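Local coordinates for protein lipase aflb (PDB 6IDY) that probably hydrolyses ester bonds of lipids as a fungal lipase of the alpha/beta-hydrolase fold, at residues W241-W246 against A436-H440. Sequence-based numbering, arbitrary orientation.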
# COMPACT_ATOMS: atom_id res chain seq x y z
N TRP A 241 13.42 1.44 -2.67
CA TRP A 241 14.56 1.83 -1.82
C TRP A 241 15.32 0.57 -1.36
O TRP A 241 16.54 0.54 -1.44
CB TRP A 241 14.11 2.71 -0.63
CG TRP A 241 15.23 3.28 0.19
CD1 TRP A 241 15.93 2.65 1.19
CD2 TRP A 241 15.77 4.61 0.10
NE1 TRP A 241 16.87 3.50 1.72
CE2 TRP A 241 16.79 4.71 1.09
CE3 TRP A 241 15.51 5.71 -0.73
CZ2 TRP A 241 17.54 5.88 1.26
CZ3 TRP A 241 16.24 6.89 -0.53
CH2 TRP A 241 17.23 6.97 0.46
N ALA A 242 14.59 -0.47 -0.92
CA ALA A 242 15.18 -1.75 -0.48
C ALA A 242 15.97 -2.40 -1.64
O ALA A 242 17.10 -2.82 -1.44
CB ALA A 242 14.09 -2.70 0.02
N LEU A 243 15.38 -2.41 -2.85
CA LEU A 243 16.03 -2.98 -4.03
C LEU A 243 17.30 -2.20 -4.41
O LEU A 243 18.32 -2.81 -4.72
CB LEU A 243 15.05 -3.06 -5.21
CG LEU A 243 13.89 -4.06 -5.08
CD1 LEU A 243 12.84 -3.81 -6.15
CD2 LEU A 243 14.40 -5.52 -5.13
N LYS A 244 17.24 -0.87 -4.36
CA LYS A 244 18.37 -0.01 -4.68
C LYS A 244 19.55 -0.19 -3.70
O LYS A 244 20.66 -0.49 -4.13
CB LYS A 244 17.92 1.47 -4.73
CG LYS A 244 19.08 2.46 -4.90
CD LYS A 244 18.60 3.85 -5.31
CE LYS A 244 19.76 4.72 -5.71
NZ LYS A 244 19.38 6.15 -5.68
N TYR A 245 19.29 0.01 -2.40
CA TYR A 245 20.34 0.02 -1.39
C TYR A 245 20.67 -1.35 -0.79
O TYR A 245 21.68 -1.46 -0.10
CB TYR A 245 20.02 1.06 -0.32
CG TYR A 245 20.00 2.45 -0.92
CD1 TYR A 245 21.17 3.06 -1.36
CD2 TYR A 245 18.79 3.11 -1.14
CE1 TYR A 245 21.15 4.32 -1.95
CE2 TYR A 245 18.77 4.38 -1.73
CZ TYR A 245 19.95 4.98 -2.13
OH TYR A 245 19.92 6.22 -2.71
N TRP A 246 19.89 -2.40 -1.07
CA TRP A 246 20.26 -3.75 -0.63
C TRP A 246 20.29 -4.57 -1.92
O TRP A 246 19.32 -5.29 -2.19
CB TRP A 246 19.27 -4.34 0.41
CG TRP A 246 19.49 -3.89 1.82
CD1 TRP A 246 20.03 -4.62 2.84
CD2 TRP A 246 19.09 -2.63 2.40
NE1 TRP A 246 20.02 -3.89 4.01
CE2 TRP A 246 19.45 -2.67 3.76
CE3 TRP A 246 18.48 -1.47 1.88
CZ2 TRP A 246 19.21 -1.59 4.62
CZ3 TRP A 246 18.27 -0.40 2.73
CH2 TRP A 246 18.62 -0.46 4.09
N ALA A 436 19.99 9.12 4.97
CA ALA A 436 20.87 8.10 5.54
C ALA A 436 22.25 8.17 4.87
O ALA A 436 22.34 8.43 3.67
CB ALA A 436 20.27 6.73 5.33
N SER A 437 23.32 8.00 5.67
CA SER A 437 24.72 8.07 5.24
C SER A 437 25.06 7.21 4.03
O SER A 437 25.77 7.68 3.14
CB SER A 437 25.66 7.74 6.40
OG SER A 437 25.51 8.74 7.40
N TYR A 438 24.50 5.98 3.96
CA TYR A 438 24.73 5.05 2.84
C TYR A 438 24.13 5.54 1.50
O TYR A 438 24.52 5.05 0.44
CB TYR A 438 24.22 3.64 3.18
CG TYR A 438 22.72 3.54 3.41
CD1 TYR A 438 21.83 3.58 2.34
CD2 TYR A 438 22.21 3.30 4.68
CE1 TYR A 438 20.46 3.47 2.54
CE2 TYR A 438 20.84 3.16 4.89
CZ TYR A 438 19.96 3.25 3.81
OH TYR A 438 18.61 3.13 3.99
N ALA A 439 23.15 6.47 1.56
CA ALA A 439 22.48 7.00 0.37
C ALA A 439 23.02 8.37 -0.06
O ALA A 439 22.61 8.89 -1.11
CB ALA A 439 20.98 7.07 0.62
N HIS A 440 23.96 8.94 0.74
CA HIS A 440 24.65 10.25 0.63
C HIS A 440 23.95 11.31 1.48
O HIS A 440 24.31 11.50 2.64
CB HIS A 440 24.83 10.75 -0.82
CG HIS A 440 25.96 10.11 -1.57
ND1 HIS A 440 25.72 9.12 -2.51
CD2 HIS A 440 27.29 10.36 -1.52
CE1 HIS A 440 26.91 8.79 -2.99
NE2 HIS A 440 27.88 9.51 -2.43
O HOH W 1 22.32 7.33 -3.28
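Trp241 and Tyr438 are joined by the one direct hydrogen bond between 241-246 and 436-440. The indole NE1 of Trp241 donates to Tyr438 OH at 2.9 Å, nearly straight at 169°, and the phenolic oxygen lies almost in the indole plane, satisfying the buried N-H. Helix 235-245 follows strand 227-232 of the central sheet, consistent with the helix after the nucleophile elbow in alpha/beta-hydrolases; helices 205-223 and 293-299 also touch the cluster.

Aromatic packing surrounds that bond. Tyr438 CE1 sits over one face of the Tyr245 ring, 3.6 Å from Tyr245 CG, and the two ring planes meet obliquely, at 57°. From Trp246, just past the helix end, the CH2 corner of the indole reaches to 3.6 Å from Tyr438 OH. With its CG between the backbone N and the carbonyl carbon (chi1 64°), Tyr438 points its ring into this cluster. Within the helix, Tyr245 CE2 lies over the centre of one face of Trp241, whose ring also stacks with Phe294.

Ala439 adds a small apolar contact: its CB is 3.7 Å from Trp241 CZ2 and 3.6 Å from Tyr245 CZ.

A water bridges Tyr245 OH and Ala439 O, 2.7 Å from each, donating to the carbonyl. Lys244 NZ donates to Tyr245 OH at 3.0 Å. The short 3-10 turn 437-439 is thus anchored, just before the C-terminal residue, by a directional indole-phenol bond within an aromatic cluster and by a water bridge.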